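Exonuclease VapC9 (PDB 1V8P) acts as a magnesium-dependent PIN-domain exonuclease, slow on single-stranded DNA, and is probably a ribonuclease toxin of a type II toxin-antitoxin system. Local coordinates at residues K53-H58 against K94-P99. The protein carries 1 engineered substitution. Sequence-based numbering, arbitrary orientation.
Sequences KLAILH and KVLEDP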
loop_
_atom_site.group_PDB
_atom_site.type_symbol
_atom_site.label_atom_id
_atom_site.label_comp_id
_atom_site.label_asym_id
_atom_site.label_seq_id
_atom_site.Cartn_x
_atom_site.Cartn_y
_atom_site.Cartn_z
ATOM N N LYS C 53 15.300 -23.520 -14.474
ATOM C CA LYS C 53 14.744 -22.652 -15.495
ATOM C C LYS C 53 14.053 -21.406 -14.946
ATOM O O LYS C 53 13.876 -20.425 -15.672
ATOM C CB LYS C 53 13.782 -23.452 -16.377
ATOM C CG LYS C 53 14.502 -24.193 -17.482
ATOM C CD LYS C 53 13.572 -24.901 -18.461
ATOM C CE LYS C 53 13.087 -26.223 -17.904
ATOM N NZ LYS C 53 12.899 -27.244 -18.978
ATOM N N LEU C 54 13.687 -21.438 -13.666
ATOM C CA LEU C 54 13.003 -20.307 -13.035
ATOM C C LEU C 54 13.868 -19.456 -12.124
ATOM O O LEU C 54 14.765 -19.949 -11.459
ATOM C CB LEU C 54 11.802 -20.778 -12.213
ATOM C CG LEU C 54 10.824 -21.813 -12.764
ATOM C CD1 LEU C 54 10.611 -21.601 -14.263
ATOM C CD2 LEU C 54 11.381 -23.201 -12.466
ATOM N N ALA C 55 13.567 -18.165 -12.094
ATOM C CA ALA C 55 14.278 -17.225 -11.243
ATOM C C ALA C 55 13.318 -16.177 -10.670
ATOM O O ALA C 55 12.191 -16.032 -11.128
ATOM C CB ALA C 55 15.386 -16.551 -12.025
ATOM N N ILE C 56 13.790 -15.465 -9.655
ATOM C CA ILE C 56 13.044 -14.411 -8.978
ATOM C C ILE C 56 14.037 -13.301 -8.741
ATOM O O ILE C 56 15.222 -13.440 -9.035
ATOM C CB ILE C 56 12.535 -14.838 -7.568
ATOM C CG1 ILE C 56 13.731 -15.263 -6.705
ATOM C CG2 ILE C 56 11.467 -15.916 -7.680
ATOM C CD1 ILE C 56 13.367 -15.925 -5.406
ATOM N N LEU C 57 13.554 -12.196 -8.203
ATOM C CA LEU C 57 14.418 -11.080 -7.885
ATOM C C LEU C 57 14.497 -11.098 -6.355
ATOM O O LEU C 57 13.728 -11.810 -5.710
ATOM C CB LEU C 57 13.784 -9.772 -8.362
ATOM C CG LEU C 57 13.411 -9.568 -9.831
ATOM C CD1 LEU C 57 12.919 -8.129 -10.027
ATOM C CD2 LEU C 57 14.599 -9.805 -10.711
ATOM N N HIS C 58 15.409 -10.347 -5.753
ATOM C CA HIS C 58 15.453 -10.330 -4.294
ATOM C C HIS C 58 14.093 -9.813 -3.805
ATOM O O HIS C 58 13.529 -10.322 -2.826
ATOM C CB HIS C 58 16.554 -9.394 -3.792
ATOM C CG HIS C 58 17.939 -9.935 -3.947
ATOM N ND1 HIS C 58 18.440 -10.951 -3.156
ATOM C CD2 HIS C 58 18.933 -9.597 -4.802
ATOM C CE1 HIS C 58 19.683 -11.214 -3.518
ATOM N NE2 HIS C 58 20.006 -10.407 -4.514
ATOM N N LYS C 94 16.517 -19.380 -8.511
ATOM C CA LYS C 94 17.760 -18.662 -8.742
ATOM C C LYS C 94 17.360 -17.206 -8.523
ATOM O O LYS C 94 16.272 -16.801 -8.917
ATOM C CB LYS C 94 18.218 -18.858 -10.193
ATOM C CG LYS C 94 19.724 -18.785 -10.426
ATOM C CD LYS C 94 20.328 -17.402 -10.149
ATOM C CE LYS C 94 21.831 -17.372 -10.485
ATOM N NZ LYS C 94 22.471 -16.042 -10.240
ATOM N N VAL C 95 18.221 -16.421 -7.894
ATOM C CA VAL C 95 17.909 -15.029 -7.641
ATOM C C VAL C 95 18.784 -14.154 -8.519
ATOM O O VAL C 95 20.005 -14.263 -8.486
ATOM C CB VAL C 95 18.146 -14.685 -6.152
ATOM C CG1 VAL C 95 17.740 -13.253 -5.851
ATOM C CG2 VAL C 95 17.361 -15.654 -5.289
ATOM N N LEU C 96 18.156 -13.290 -9.309
ATOM C CA LEU C 96 18.899 -12.403 -10.189
ATOM C C LEU C 96 19.367 -11.177 -9.434
ATOM O O LEU C 96 18.943 -10.935 -8.310
ATOM C CB LEU C 96 18.026 -11.981 -11.375
ATOM C CG LEU C 96 17.354 -13.186 -12.041
ATOM C CD1 LEU C 96 16.617 -12.748 -13.288
ATOM C CD2 LEU C 96 18.411 -14.231 -12.363
ATOM N N GLU C 97 20.247 -10.407 -10.063
ATOM C CA GLU C 97 20.779 -9.192 -9.456
ATOM C C GLU C 97 19.739 -8.101 -9.501
ATOM O O GLU C 97 18.832 -8.130 -10.319
ATOM C CB GLU C 97 22.008 -8.688 -10.217
ATOM C CG GLU C 97 23.178 -9.652 -10.318
ATOM C CD GLU C 97 24.431 -8.980 -10.886
ATOM O OE1 GLU C 97 24.323 -8.204 -11.872
ATOM O OE2 GLU C 97 25.532 -9.232 -10.348
ATOM N N ASP C 98 19.877 -7.117 -8.641
ATOM C CA ASP C 98 18.937 -6.014 -8.661
ATOM C C ASP C 98 19.171 -5.171 -9.903
ATOM O O ASP C 98 20.301 -4.972 -10.330
ATOM C CB ASP C 98 19.103 -5.148 -7.413
ATOM C CG ASP C 98 18.860 -5.928 -6.138
ATOM O OD1 ASP C 98 19.523 -5.617 -5.131
ATOM O OD2 ASP C 98 18.011 -6.848 -6.148
ATOM N N PRO C 99 18.087 -4.688 -10.516
ATOM C CA PRO C 99 18.103 -3.850 -11.720
ATOM C C PRO C 99 18.558 -2.427 -11.393
ATOM O O PRO C 99 18.583 -2.029 -10.240
ATOM C CB PRO C 99 16.641 -3.853 -12.162
ATOM C CG PRO C 99 16.090 -5.099 -11.550
ATOM C CD PRO C 99 16.727 -5.160 -10.214
#
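Ala55 and Ile56 pair in parallel with Lys94 and Val95, joining strands 54-56 and 94-95. Ile56 is gripped from both ends: its N gives a hydrogen bond to Lys94 O at 2.9 Å, and its O receives Leu96 N at 3.0 Å. A weak bond from Lys94 N to Leu54 O, 3.5 Å long, extends the ladder. On the face of Ile56 and Val95, CG1 of Ile56 lies 3.9 Å from CG2 of Val95. The other methyl of Val95, CG1, sits anti to the backbone N (chi1 -176°) and reaches over the His58 ring. It is 3.6 Å from the ring centroid, nearly on the normal, a CH-pi contact. At the ring edge Asp98 OD2 lies in plane, 3.2 Å from His58 CD2. The carboxylate is turned 68° from the ring. The polar bonds of this pair cross to the second subunit: His58 ND1 is hydrogen-bonded to Asp98 OD1 of the second subunit, and Asp98 OD1 to His58 ND1 of that subunit, and the two His58 rings stack. Leu96 CD2 packs on Ala55 CB at 3.8 Å. Within this chain, strand 94-95 is an edge strand of the parallel 3-2-1-4 sheet of the PIN domain. It pairs with the inner strand 54-56, whose Ile56 side chain lies about 7 Å from that of Asp33, a predicted magnesium ligand.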